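Local atomic coordinates of racemase (Pseudovibrio sp. JE062, PDB entry 3MKC), a protein that belongs by family to the enolase superfamily, joining an N-terminal alpha+beta capping domain to a C-terminal TIM-barrel domain. Residues Glu190-Leu195 with Leu226-Asp231; Leu142-Ala147 with Pro343-Gly348; Glu238-His243 with Ser247-Leu252; Ala89-Thr94 with Thr268-Glu273. All coordinates share one frame; numbering follows the deposited sequence.

Interaction 1 (Glu190-Leu195 with Leu226-Asp231)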
loop_
_atom_site.group_PDB
_atom_site.type_symbol
_atom_site.label_atom_id
_atom_site.label_comp_id
_atom_site.label_asym_id
_atom_site.label_seq_id
_atom_site.Cartn_x
_atom_site.Cartn_y
_atom_site.Cartn_z
ATOM N N GLU A 190 15.882 -24.429 -7.857
ATOM C CA GLU A 190 15.560 -23.773 -9.113
ATOM C C GLU A 190 15.230 -22.306 -8.853
ATOM O O GLU A 190 15.558 -21.434 -9.659
ATOM C CB GLU A 190 14.372 -24.467 -9.788
ATOM C CG GLU A 190 14.666 -25.890 -10.247
ATOM C CD GLU A 190 13.457 -26.555 -10.879
ATOM O OE1 GLU A 190 12.430 -26.717 -10.188
ATOM O OE2 GLU A 190 13.533 -26.910 -12.070
ATOM N N VAL A 191 14.570 -22.042 -7.728
ATOM C CA VAL A 191 14.220 -20.676 -7.364
ATOM C C VAL A 191 15.509 -19.896 -7.140
ATOM O O VAL A 191 15.613 -18.734 -7.532
ATOM C CB VAL A 191 13.363 -20.633 -6.074
ATOM C CG1 VAL A 191 13.154 -19.185 -5.626
ATOM C CG2 VAL A 191 12.020 -21.297 -6.334
ATOM N N ALA A 192 16.490 -20.542 -6.516
ATOM C CA ALA A 192 17.768 -19.892 -6.264
ATOM C C ALA A 192 18.416 -19.549 -7.604
ATOM O O ALA A 192 18.963 -18.462 -7.785
ATOM C CB ALA A 192 18.671 -20.804 -5.465
ATOM N N TYR A 193 18.347 -20.495 -8.535
ATOM C CA TYR A 193 18.907 -20.322 -9.871
ATOM C C TYR A 193 18.238 -19.121 -10.523
ATOM O O TYR A 193 18.898 -18.230 -11.062
ATOM C CB TYR A 193 18.646 -21.577 -10.713
ATOM C CG TYR A 193 18.895 -21.371 -12.189
ATOM C CD1 TYR A 193 20.190 -21.235 -12.682
ATOM C CD2 TYR A 193 17.831 -21.264 -13.082
ATOM C CE1 TYR A 193 20.423 -20.994 -14.034
ATOM C CE2 TYR A 193 18.052 -21.020 -14.439
ATOM C CZ TYR A 193 19.350 -20.887 -14.903
ATOM O OH TYR A 193 19.579 -20.634 -16.235
ATOM N N TYR A 194 16.914 -19.118 -10.452
ATOM C CA TYR A 194 16.075 -18.064 -11.005
ATOM C C TYR A 194 16.507 -16.675 -10.542
ATOM O O TYR A 194 16.766 -15.784 -11.352
ATOM C CB TYR A 194 14.633 -18.337 -10.579
ATOM C CG TYR A 194 13.611 -17.289 -10.936
ATOM C CD1 TYR A 194 13.305 -17.004 -12.261
ATOM C CD2 TYR A 194 12.896 -16.626 -9.938
ATOM C CE1 TYR A 194 12.304 -16.091 -12.587
ATOM C CE2 TYR A 194 11.897 -15.717 -10.251
ATOM C CZ TYR A 194 11.604 -15.455 -11.574
ATOM O OH TYR A 194 10.604 -14.566 -11.880
ATOM N N LEU A 195 16.577 -16.495 -9.230
ATOM C CA LEU A 195 16.954 -15.214 -8.668
ATOM C C LEU A 195 18.378 -14.845 -9.040
ATOM O O LEU A 195 18.704 -13.674 -9.170
ATOM C CB LEU A 195 16.779 -15.246 -7.149
ATOM C CG LEU A 195 15.335 -15.512 -6.704
ATOM C CD1 LEU A 195 15.257 -15.531 -5.180
ATOM C CD2 LEU A 195 14.414 -14.434 -7.262
ATOM N N LEU A 226 17.317 -18.919 1.445
ATOM C CA LEU A 226 17.811 -17.562 1.643
ATOM C C LEU A 226 19.294 -17.521 1.982
ATOM O O LEU A 226 20.011 -16.618 1.552
ATOM C CB LEU A 226 16.993 -16.853 2.725
ATOM C CG LEU A 226 15.508 -16.661 2.392
ATOM C CD1 LEU A 226 14.851 -15.849 3.502
ATOM C CD2 LEU A 226 15.353 -15.934 1.050
ATOM N N ASN A 227 19.769 -18.499 2.743
ATOM C CA ASN A 227 21.178 -18.516 3.090
ATOM C C ASN A 227 22.066 -18.779 1.879
ATOM O O ASN A 227 23.173 -18.255 1.799
ATOM C CB ASN A 227 21.455 -19.554 4.185
ATOM C CG ASN A 227 20.994 -19.085 5.549
ATOM O OD1 ASN A 227 20.941 -17.885 5.810
ATOM N ND2 ASN A 227 20.675 -20.026 6.432
ATOM N N SER A 228 21.575 -19.556 0.922
ATOM C CA SER A 228 22.374 -19.878 -0.263
ATOM C C SER A 228 22.473 -18.750 -1.287
ATOM O O SER A 228 23.304 -18.804 -2.194
ATOM C CB SER A 228 21.823 -21.134 -0.947
ATOM O OG SER A 228 20.601 -20.864 -1.609
ATOM N N ILE A 229 21.630 -17.730 -1.155
ATOM C CA ILE A 229 21.671 -16.615 -2.098
ATOM C C ILE A 229 22.065 -15.311 -1.419
ATOM O O ILE A 229 21.715 -14.224 -1.875
ATOM C CB ILE A 229 20.321 -16.425 -2.814
ATOM C CG1 ILE A 229 19.218 -16.128 -1.794
ATOM C CG2 ILE A 229 19.992 -17.672 -3.632
ATOM C CD1 ILE A 229 17.872 -15.865 -2.431
ATOM N N GLU A 230 22.808 -15.435 -0.327
ATOM C CA GLU A 230 23.270 -14.281 0.420
ATOM C C GLU A 230 24.132 -13.394 -0.484
ATOM O O GLU A 230 24.084 -12.167 -0.396
ATOM C CB GLU A 230 24.074 -14.754 1.638
ATOM C CG GLU A 230 24.294 -13.689 2.698
ATOM C CD GLU A 230 24.961 -14.228 3.952
ATOM O OE1 GLU A 230 24.334 -15.040 4.667
ATOM O OE2 GLU A 230 26.114 -13.832 4.226
ATOM N N ASP A 231 24.904 -14.018 -1.368
ATOM C CA ASP A 231 25.772 -13.276 -2.275
ATOM C C ASP A 231 25.011 -12.355 -3.235
ATOM O O ASP A 231 25.579 -11.392 -3.754
ATOM C CB ASP A 231 26.645 -14.251 -3.076
ATOM C CG ASP A 231 25.826 -15.246 -3.860
ATOM O OD1 ASP A 231 24.976 -15.929 -3.248
ATOM O OD2 ASP A 231 26.029 -15.350 -5.085
#

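Interaction 2 (Leu142-Ala147 with Pro343-Gly348)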
loop_
_atom_site.group_PDB
_atom_site.type_symbol
_atom_site.label_atom_id
_atom_site.label_comp_id
_atom_site.label_asym_id
_atom_site.label_seq_id
_atom_site.Cartn_x
_atom_site.Cartn_y
_atom_site.Cartn_z
ATOM N N LEU A 142 9.929 -0.286 -7.828
ATOM C CA LEU A 142 8.824 -0.662 -8.694
ATOM C C LEU A 142 8.655 -2.167 -8.733
ATOM O O LEU A 142 9.620 -2.904 -8.924
ATOM C CB LEU A 142 9.058 -0.126 -10.109
ATOM C CG LEU A 142 9.279 1.385 -10.190
ATOM C CD1 LEU A 142 9.418 1.795 -11.653
ATOM C CD2 LEU A 142 8.114 2.119 -9.542
ATOM N N THR A 143 7.424 -2.619 -8.543
ATOM C CA THR A 143 7.135 -4.041 -8.573
ATOM C C THR A 143 6.887 -4.443 -10.019
ATOM O O THR A 143 6.014 -3.884 -10.684
ATOM C CB THR A 143 5.909 -4.358 -7.711
ATOM O OG1 THR A 143 6.157 -3.909 -6.373
ATOM C CG2 THR A 143 5.639 -5.852 -7.695
ATOM N N LEU A 144 7.667 -5.412 -10.492
ATOM C CA LEU A 144 7.584 -5.881 -11.872
ATOM C C LEU A 144 7.085 -7.308 -12.022
ATOM O O LEU A 144 7.347 -8.164 -11.176
ATOM C CB LEU A 144 8.967 -5.799 -12.522
ATOM C CG LEU A 144 9.722 -4.485 -12.359
ATOM C CD1 LEU A 144 11.137 -4.631 -12.896
ATOM C CD2 LEU A 144 8.966 -3.384 -13.078
ATOM N N TYR A 145 6.376 -7.558 -13.119
ATOM C CA TYR A 145 5.872 -8.892 -13.426
ATOM C C TYR A 145 5.452 -8.946 -14.894
ATOM O O TYR A 145 4.524 -8.252 -15.314
ATOM C CB TYR A 145 4.680 -9.255 -12.542
ATOM C CG TYR A 145 4.395 -10.744 -12.525
ATOM C CD1 TYR A 145 5.174 -11.613 -11.761
ATOM C CD2 TYR A 145 3.352 -11.285 -13.275
ATOM C CE1 TYR A 145 4.918 -12.983 -11.741
ATOM C CE2 TYR A 145 3.087 -12.654 -13.266
ATOM C CZ TYR A 145 3.871 -13.499 -12.495
ATOM O OH TYR A 145 3.599 -14.853 -12.464
ATOM N N PRO A 146 6.139 -9.771 -15.698
ATOM C CA PRO A 146 5.810 -9.887 -17.120
ATOM C C PRO A 146 4.515 -10.651 -17.366
ATOM O O PRO A 146 3.944 -11.251 -16.452
ATOM C CB PRO A 146 7.018 -10.616 -17.687
ATOM C CG PRO A 146 7.380 -11.551 -16.565
ATOM C CD PRO A 146 7.282 -10.637 -15.354
ATOM N N ALA A 147 4.051 -10.611 -18.610
ATOM C CA ALA A 147 2.840 -11.320 -18.995
ATOM C C ALA A 147 3.295 -12.730 -19.348
ATOM O O ALA A 147 3.588 -13.018 -20.509
ATOM C CB ALA A 147 2.206 -10.655 -20.200
ATOM N N PRO A 343 2.840 3.337 -14.435
ATOM C CA PRO A 343 2.127 3.087 -15.694
ATOM C C PRO A 343 2.980 2.528 -16.832
ATOM O O PRO A 343 2.504 1.719 -17.626
ATOM C CB PRO A 343 1.546 4.455 -16.034
ATOM C CG PRO A 343 1.314 5.059 -14.694
ATOM C CD PRO A 343 2.589 4.711 -13.968
ATOM N N GLU A 344 4.232 2.960 -16.921
ATOM C CA GLU A 344 5.113 2.475 -17.981
ATOM C C GLU A 344 5.823 1.186 -17.576
ATOM O O GLU A 344 6.639 0.650 -18.333
ATOM C CB GLU A 344 6.153 3.543 -18.339
ATOM C CG GLU A 344 5.560 4.796 -18.971
ATOM C CD GLU A 344 6.610 5.838 -19.320
ATOM O OE1 GLU A 344 7.522 5.532 -20.118
ATOM O OE2 GLU A 344 6.520 6.967 -18.796
ATOM N N PHE A 345 5.506 0.692 -16.382
ATOM C CA PHE A 345 6.119 -0.531 -15.868
ATOM C C PHE A 345 5.077 -1.512 -15.352
ATOM O O PHE A 345 5.328 -2.252 -14.399
ATOM C CB PHE A 345 7.099 -0.191 -14.743
ATOM C CG PHE A 345 8.365 0.453 -15.220
ATOM C CD1 PHE A 345 9.441 -0.323 -15.629
ATOM C CD2 PHE A 345 8.473 1.836 -15.285
ATOM C CE1 PHE A 345 10.613 0.273 -16.096
ATOM C CE2 PHE A 345 9.633 2.437 -15.748
ATOM C CZ PHE A 345 10.706 1.655 -16.155
ATOM N N CYS A 346 3.905 -1.511 -15.973
ATOM C CA CYS A 346 2.842 -2.411 -15.558
ATOM C C CYS A 346 1.656 -2.322 -16.500
ATOM O O CYS A 346 1.552 -1.404 -17.312
ATOM C CB CYS A 346 2.363 -2.054 -14.151
ATOM S SG CYS A 346 1.201 -0.665 -14.127
ATOM N N ASP A 347 0.761 -3.293 -16.385
ATOM C CA ASP A 347 -0.446 -3.312 -17.190
ATOM C C ASP A 347 -1.606 -3.191 -16.217
ATOM O O ASP A 347 -1.614 -3.835 -15.166
ATOM C CB ASP A 347 -0.554 -4.615 -17.984
ATOM C CG ASP A 347 0.525 -4.741 -19.041
ATOM O OD1 ASP A 347 0.775 -3.741 -19.746
ATOM O OD2 ASP A 347 1.115 -5.834 -19.169
ATOM N N GLY A 348 -2.573 -2.356 -16.561
ATOM C CA GLY A 348 -3.721 -2.161 -15.698
ATOM C C GLY A 348 -4.435 -0.881 -16.069
ATOM O O GLY A 348 -4.042 0.206 -15.643
#

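Interaction 3 (Glu238-His243 with Ser247-Leu252)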
loop_
_atom_site.group_PDB
_atom_site.type_symbol
_atom_site.label_atom_id
_atom_site.label_comp_id
_atom_site.label_asym_id
_atom_site.label_seq_id
_atom_site.Cartn_x
_atom_site.Cartn_y
_atom_site.Cartn_z
ATOM N N GLU A 238 10.062 -11.260 0.731
ATOM C CA GLU A 238 8.643 -11.051 1.008
ATOM C C GLU A 238 7.774 -12.296 0.840
ATOM O O GLU A 238 8.022 -13.121 -0.031
ATOM C CB GLU A 238 8.115 -9.962 0.077
ATOM C CG GLU A 238 6.616 -9.757 0.112
ATOM C CD GLU A 238 6.171 -8.692 -0.872
ATOM O OE1 GLU A 238 6.956 -7.754 -1.117
ATOM O OE2 GLU A 238 5.039 -8.791 -1.385
ATOM N N ALA A 239 6.744 -12.406 1.670
ATOM C CA ALA A 239 5.814 -13.523 1.601
ATOM C C ALA A 239 6.522 -14.871 1.503
ATOM O O ALA A 239 6.245 -15.674 0.611
ATOM C CB ALA A 239 4.881 -13.330 0.410
ATOM N N THR A 240 7.448 -15.107 2.422
ATOM C CA THR A 240 8.186 -16.361 2.450
ATOM C C THR A 240 7.320 -17.441 3.090
ATOM O O THR A 240 7.090 -18.496 2.502
ATOM C CB THR A 240 9.477 -16.223 3.269
ATOM O OG1 THR A 240 9.160 -15.688 4.559
ATOM C CG2 THR A 240 10.458 -15.293 2.570
ATOM N N LEU A 241 6.827 -17.167 4.290
ATOM C CA LEU A 241 6.001 -18.131 5.001
ATOM C C LEU A 241 4.553 -17.685 5.038
ATOM O O LEU A 241 4.228 -16.576 4.618
ATOM C CB LEU A 241 6.530 -18.319 6.423
ATOM C CG LEU A 241 7.913 -18.973 6.471
ATOM C CD1 LEU A 241 8.475 -18.937 7.891
ATOM C CD2 LEU A 241 7.798 -20.397 5.965
ATOM N N GLN A 242 3.684 -18.556 5.537
ATOM C CA GLN A 242 2.274 -18.221 5.611
ATOM C C GLN A 242 2.098 -17.004 6.498
ATOM O O GLN A 242 2.815 -16.814 7.480
ATOM C CB GLN A 242 1.471 -19.416 6.117
ATOM C CG GLN A 242 1.614 -20.637 5.206
ATOM C CD GLN A 242 1.436 -20.296 3.728
ATOM O OE1 GLN A 242 2.380 -20.371 2.942
ATOM N NE2 GLN A 242 0.226 -19.915 3.352
ATOM N N HIS A 243 1.131 -16.178 6.133
ATOM C CA HIS A 243 0.881 -14.933 6.827
ATOM C C HIS A 243 0.508 -15.037 8.309
ATOM O O HIS A 243 0.708 -14.084 9.059
ATOM C CB HIS A 243 -0.177 -14.148 6.044
ATOM C CG HIS A 243 -0.219 -12.690 6.369
ATOM N ND1 HIS A 243 -0.903 -12.187 7.454
ATOM C CD2 HIS A 243 0.313 -11.621 5.732
ATOM C CE1 HIS A 243 -0.795 -10.871 7.470
ATOM N NE2 HIS A 243 -0.061 -10.501 6.433
ATOM N N SER A 247 5.551 -16.867 14.279
ATOM C CA SER A 247 6.687 -17.515 14.921
ATOM C C SER A 247 7.655 -18.061 13.875
ATOM O O SER A 247 8.853 -18.114 14.107
ATOM C CB SER A 247 6.215 -18.638 15.860
ATOM O OG SER A 247 5.327 -19.529 15.208
ATOM N N GLY A 248 7.127 -18.459 12.720
ATOM C CA GLY A 248 7.978 -18.981 11.668
ATOM C C GLY A 248 8.861 -17.884 11.100
ATOM O O GLY A 248 10.029 -18.105 10.794
ATOM N N HIS A 249 8.305 -16.687 10.951
ATOM C CA HIS A 249 9.104 -15.591 10.439
ATOM C C HIS A 249 10.250 -15.282 11.414
ATOM O O HIS A 249 11.367 -14.980 11.000
ATOM C CB HIS A 249 8.231 -14.352 10.220
ATOM C CG HIS A 249 7.328 -14.455 9.032
ATOM N ND1 HIS A 249 6.234 -15.294 8.994
ATOM C CD2 HIS A 249 7.362 -13.828 7.833
ATOM C CE1 HIS A 249 5.632 -15.180 7.824
ATOM N NE2 HIS A 249 6.298 -14.297 7.099
ATOM N N ALA A 250 9.979 -15.369 12.714
ATOM C CA ALA A 250 11.022 -15.090 13.698
ATOM C C ALA A 250 12.190 -16.059 13.486
ATOM O O ALA A 250 13.356 -15.685 13.640
ATOM C CB ALA A 250 10.467 -15.233 15.125
ATOM N N LYS A 251 11.868 -17.300 13.128
ATOM C CA LYS A 251 12.892 -18.309 12.880
ATOM C C LYS A 251 13.776 -17.869 11.728
ATOM O O LYS A 251 15.003 -17.958 11.806
ATOM C CB LYS A 251 12.253 -19.656 12.544
ATOM C CG LYS A 251 11.672 -20.397 13.734
ATOM C CD LYS A 251 12.770 -20.882 14.662
ATOM C CE LYS A 251 12.255 -21.919 15.646
ATOM N NZ LYS A 251 11.292 -21.338 16.620
ATOM N N LEU A 252 13.151 -17.399 10.650
ATOM C CA LEU A 252 13.907 -16.937 9.488
ATOM C C LEU A 252 14.816 -15.793 9.895
ATOM O O LEU A 252 15.962 -15.710 9.459
ATOM C CB LEU A 252 12.969 -16.462 8.376
ATOM C CG LEU A 252 12.127 -17.523 7.672
ATOM C CD1 LEU A 252 11.303 -16.867 6.566
ATOM C CD2 LEU A 252 13.042 -18.593 7.085
HETATM O O HOH W 1 5.136 -13.932 4.776
#

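Interaction 4 (Ala89-Thr94 with Thr268-Glu273)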
loop_
_atom_site.group_PDB
_atom_site.type_symbol
_atom_site.label_atom_id
_atom_site.label_comp_id
_atom_site.label_asym_id
_atom_site.label_seq_id
_atom_site.Cartn_x
_atom_site.Cartn_y
_atom_site.Cartn_z
ATOM N N ALA A 89 -13.588 7.469 16.193
ATOM C CA ALA A 89 -15.043 7.421 16.276
ATOM C C ALA A 89 -15.612 6.302 15.423
ATOM O O ALA A 89 -16.498 5.567 15.861
ATOM C CB ALA A 89 -15.636 8.760 15.844
HETATM N N MSE A 90 -15.108 6.180 14.202
HETATM C CA MSE A 90 -15.569 5.143 13.296
HETATM C C MSE A 90 -15.181 3.768 13.836
HETATM O O MSE A 90 -16.010 2.849 13.893
HETATM C CB MSE A 90 -14.963 5.338 11.900
HETATM C CG MSE A 90 -15.497 6.540 11.125
HETATM SE SE MSE A 90 -14.846 6.558 9.308
HETATM C CE MSE A 90 -13.008 6.985 9.700
ATOM N N TYR A 91 -13.918 3.632 14.229
ATOM C CA TYR A 91 -13.424 2.363 14.756
ATOM C C TYR A 91 -14.218 1.914 15.983
ATOM O O TYR A 91 -14.675 0.777 16.052
ATOM C CB TYR A 91 -11.944 2.478 15.133
ATOM C CG TYR A 91 -11.328 1.157 15.549
ATOM C CD1 TYR A 91 -10.778 0.296 14.604
ATOM C CD2 TYR A 91 -11.317 0.758 16.886
ATOM C CE1 TYR A 91 -10.227 -0.933 14.979
ATOM C CE2 TYR A 91 -10.774 -0.465 17.271
ATOM C CZ TYR A 91 -10.228 -1.305 16.312
ATOM O OH TYR A 91 -9.671 -2.507 16.690
ATOM N N ASP A 92 -14.374 2.812 16.949
ATOM C CA ASP A 92 -15.094 2.484 18.171
ATOM C C ASP A 92 -16.523 2.022 17.915
ATOM O O ASP A 92 -17.009 1.105 18.567
ATOM C CB ASP A 92 -15.127 3.696 19.104
ATOM C CG ASP A 92 -15.888 3.421 20.382
ATOM O OD1 ASP A 92 -15.414 2.598 21.196
ATOM O OD2 ASP A 92 -16.970 4.019 20.572
ATOM N N ALA A 93 -17.193 2.656 16.956
ATOM C CA ALA A 93 -18.589 2.331 16.667
ATOM C C ALA A 93 -18.820 1.096 15.809
ATOM O O ALA A 93 -19.962 0.668 15.633
ATOM C CB ALA A 93 -19.267 3.541 16.017
ATOM N N THR A 94 -17.749 0.504 15.295
ATOM C CA THR A 94 -17.878 -0.657 14.427
ATOM C C THR A 94 -17.116 -1.889 14.924
ATOM O O THR A 94 -16.921 -2.837 14.172
ATOM C CB THR A 94 -17.354 -0.318 13.030
ATOM O OG1 THR A 94 -15.987 0.100 13.143
ATOM C CG2 THR A 94 -18.173 0.819 12.401
ATOM N N THR A 268 -4.660 -2.914 11.095
ATOM C CA THR A 268 -4.451 -2.224 12.365
ATOM C C THR A 268 -3.040 -2.300 12.907
ATOM O O THR A 268 -2.245 -3.159 12.523
ATOM C CB THR A 268 -5.392 -2.702 13.486
ATOM O OG1 THR A 268 -4.942 -3.968 13.980
ATOM C CG2 THR A 268 -6.832 -2.815 12.972
ATOM N N ARG A 269 -2.744 -1.375 13.807
ATOM C CA ARG A 269 -1.435 -1.301 14.431
ATOM C C ARG A 269 -1.298 -2.442 15.424
ATOM O O ARG A 269 -0.200 -2.748 15.876
ATOM C CB ARG A 269 -1.283 0.040 15.150
ATOM C CG ARG A 269 -2.382 0.334 16.160
ATOM C CD ARG A 269 -2.254 1.760 16.683
ATOM N NE ARG A 269 -3.190 2.066 17.764
ATOM C CZ ARG A 269 -4.505 2.187 17.607
ATOM N NH1 ARG A 269 -5.047 2.030 16.409
ATOM N NH2 ARG A 269 -5.278 2.466 18.651
ATOM N N PHE A 270 -2.418 -3.069 15.765
ATOM C CA PHE A 270 -2.383 -4.170 16.726
ATOM C C PHE A 270 -1.748 -5.408 16.107
ATOM O O PHE A 270 -0.972 -6.118 16.758
ATOM C CB PHE A 270 -3.802 -4.465 17.209
ATOM C CG PHE A 270 -4.486 -3.259 17.792
ATOM C CD1 PHE A 270 -3.923 -2.587 18.868
ATOM C CD2 PHE A 270 -5.659 -2.766 17.237
ATOM C CE1 PHE A 270 -4.513 -1.437 19.386
ATOM C CE2 PHE A 270 -6.257 -1.618 17.745
ATOM C CZ PHE A 270 -5.687 -0.951 18.818
ATOM N N GLU A 271 -2.089 -5.682 14.853
ATOM C CA GLU A 271 -1.502 -6.827 14.178
ATOM C C GLU A 271 -0.065 -6.463 13.854
ATOM O O GLU A 271 0.824 -7.295 13.968
ATOM C CB GLU A 271 -2.263 -7.172 12.886
ATOM C CG GLU A 271 -3.625 -7.788 13.171
ATOM C CD GLU A 271 -4.287 -8.403 11.957
ATOM O OE1 GLU A 271 -3.684 -8.403 10.859
ATOM O OE2 GLU A 271 -5.425 -8.898 12.111
ATOM N N ALA A 272 0.158 -5.214 13.456
ATOM C CA ALA A 272 1.513 -4.781 13.134
ATOM C C ALA A 272 2.450 -4.948 14.334
ATOM O O ALA A 272 3.581 -5.389 14.184
ATOM C CB ALA A 272 1.515 -3.323 12.670
ATOM N N GLU A 273 1.976 -4.590 15.522
ATOM C CA GLU A 273 2.806 -4.709 16.710
ATOM C C GLU A 273 3.213 -6.163 16.928
ATOM O O GLU A 273 4.351 -6.437 17.302
ATOM C CB GLU A 273 2.058 -4.183 17.941
ATOM C CG GLU A 273 2.855 -4.250 19.238
ATOM C CD GLU A 273 2.815 -5.627 19.883
ATOM O OE1 GLU A 273 1.716 -6.219 19.943
ATOM O OE2 GLU A 273 3.876 -6.114 20.340
#

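Interaction 1 (Glu190-Leu195 with Leu226-Asp231)
A192 and L195, one helical turn apart on helix 188-202, present one side of that helix to I229, which follows directly on helix 219-228. All the carbon-to-carbon packing of the contact converges on this isoleucine, and its two branches divide the work. The short branch, I229 CG2, sits 3.9 Å from A192 CB. The longer branch runs toward L195, where I229 CD1 meets L195 CD1 at 3.8 Å as the two side chains pass at a slant. I229 can serve both neighbours because CG1 lies between its backbone N and carbonyl carbon (chi1 60°), leaving CG2 beside the N. Alanine suits the nearer point, where the backbones approach to 6.6 Å between the CA atoms of A192 and I229; leucine reaches farther, where the backbones are more distant, and also packs on M208 and V210 of strand 207-211.

Polar groups stand at the border. S228 brings its hydroxyl near A192, with OG 4.3 Å from CB, but that hydroxyl is hydrogen-bonded to L225 O, three residues earlier. Just beyond, D231 forms a salt bridge with R196, the residue after L195.

The side-chain contact between helix 188-202 and the end of helix 219-228 with the loop after it is mainly aliphatic. Such packing depends on shape and burial, not on directional bonds, while the ion pair beside it probably adds electrostatic attraction.

Interaction 2 (Leu142-Ala147 with Pro343-Gly348)
The F345 ring receives L142 over one face: the methyl CD1 stands 4.1 Å from the ring centroid and 25° off the ring normal, a CH-pi contact. CD1 is shifted toward the rim, and its nearest ring atom is F345 CD2 at 3.8 Å. L144 meets the ring obliquely, bringing CD2 to 4.0 Å from F345 CD1, and these two side chains run side by side. F345 CG lies beside the backbone N, anti to the carbonyl carbon (chi1 -73°), which sets the ring against L142. Beyond the two segments, K167 makes a cation-pi contact with the phenylalanine and H171 meets it edge-to-face.

Both leucines can reach F345 because alternate side chains lie on the same side of an extended chain. T143, between them, points its side chain off to the side, and its hydroxyl is hydrogen-bonded to E339. Phenylalanine suits this place, offering a face to a methyl and pi electrons to the lysine.

L142 and T143 end strand 137-143, which runs parallel to strands 175-179 and 339-340. The loop carrying F345 follows strand 339-340, so an early and a late strand meet here to close the barrel, as in the TIM-barrel domain of enolase superfamily members.

Interaction 3 (Glu238-His243 with Ser247-Leu252)
H249 turns its imidazole back toward L241 through a CG placed beside the backbone N, anti to the carbonyl carbon (chi1 -73°). T240 holds OG1 between its own N and carbonyl carbon (chi1 53°), which places OG1 close to L252 CD1.

The histidine is gripped along its edge. Q242 O lies near the ring plane, 3.3 Å from H249 CE1, a close approach perhaps helped by the polarity of the ring C-H. A water, also in plane, is 2.6 Å from H249 NE2 and donates a hydrogen bond to L241 O at 2.8 Å, tying the ring to the loop backbone. ND1 is hydrogen-bonded to D245 O, and W275 meets the imidazole edge-to-face. Obliquely to the ring, L241 CB packs 3.6 Å from H249 CE1. A histidine suits this position because a single flat group offers two nitrogens to separate polar partners and carbon to the leucine.

The apolar part lies alongside. L241 CD1 and L252 CD1 meet tip to tip at 3.7 Å. G248, having no side chain, lets L241 settle on the helix backbone, with CD1 3.4 Å from G248 O. Packing is close at T240 too, whose OG1 is 3.2 Å from L252 CD1. W219 and V222 of helix 219-228 extend this apolar cluster.

Loop and helix here form a beta-to-alpha connection of the barrel, between strand 236-238 and helix 246-255. L241 N is buried with no partner in the model, while the water and the two nitrogens of H249 link ring, loop and helix and probably help hold the loop's course.

Interaction 4 (Ala89-Thr94 with Thr268-Glu273)
T268 OG1 weakly accepts the backbone N-H groups of F270 and E271, while the methyl of the same side chain faces Y91. F270 N lies 3.2 Å from T268 OG1. The bond from E271 N is longer but straighter, with an N-H...O angle of 156°. The contact belongs to the interdomain seam of the enolase superfamily fold, where helix 83-93 of the N-terminal capping domain approaches helix 268-277 of the barrel domain.

Y91 alone carries the capping-domain side. Its CG points anti to the backbone N (chi1 -174°), extending the ring across the distance between the helices, where the CA atoms of Y91 and T268 are 10.4 Å apart. A tyrosine suits such a span: its ring packs on M104 and L107 of helix 102-122, and its hydroxyl has a weak hydrogen bond to R100. T268 supplies a small methyl, CG2, 4.4 Å from Y91 CE1.

F270 passes the tyrosine obliquely. On the barrel side R269 lays CG over the centre of one face of the F270 ring, while its guanidinium pairs with E296. The tyrosine hydroxyl makes the nearest approach of the two segments, Y91 OH to F270 CE2, 3.7 Å.

Overall arrangement
Interactions 1, 2 and 3 belong to the barrel domain, whereas interaction 4 joins it to the capping domain. Interaction 2 brings the region of strand 137-143 to the loop after strand 339-340, and interactions 1 and 3 are nested within the loops closed by interactions 2 and 4. These two follow in series round the barrel, their centres about 17 Å apart, with helix 219-228 shared: it bears part of interaction 1 and packs beside interaction 3. Interactions 2 and 4 alternate along the chain and lie on opposite sides of its centre, about 33 Å apart between centres. Local helix and loop packing, barrel closure and domain docking are therefore separate, non-touching contacts in one chain.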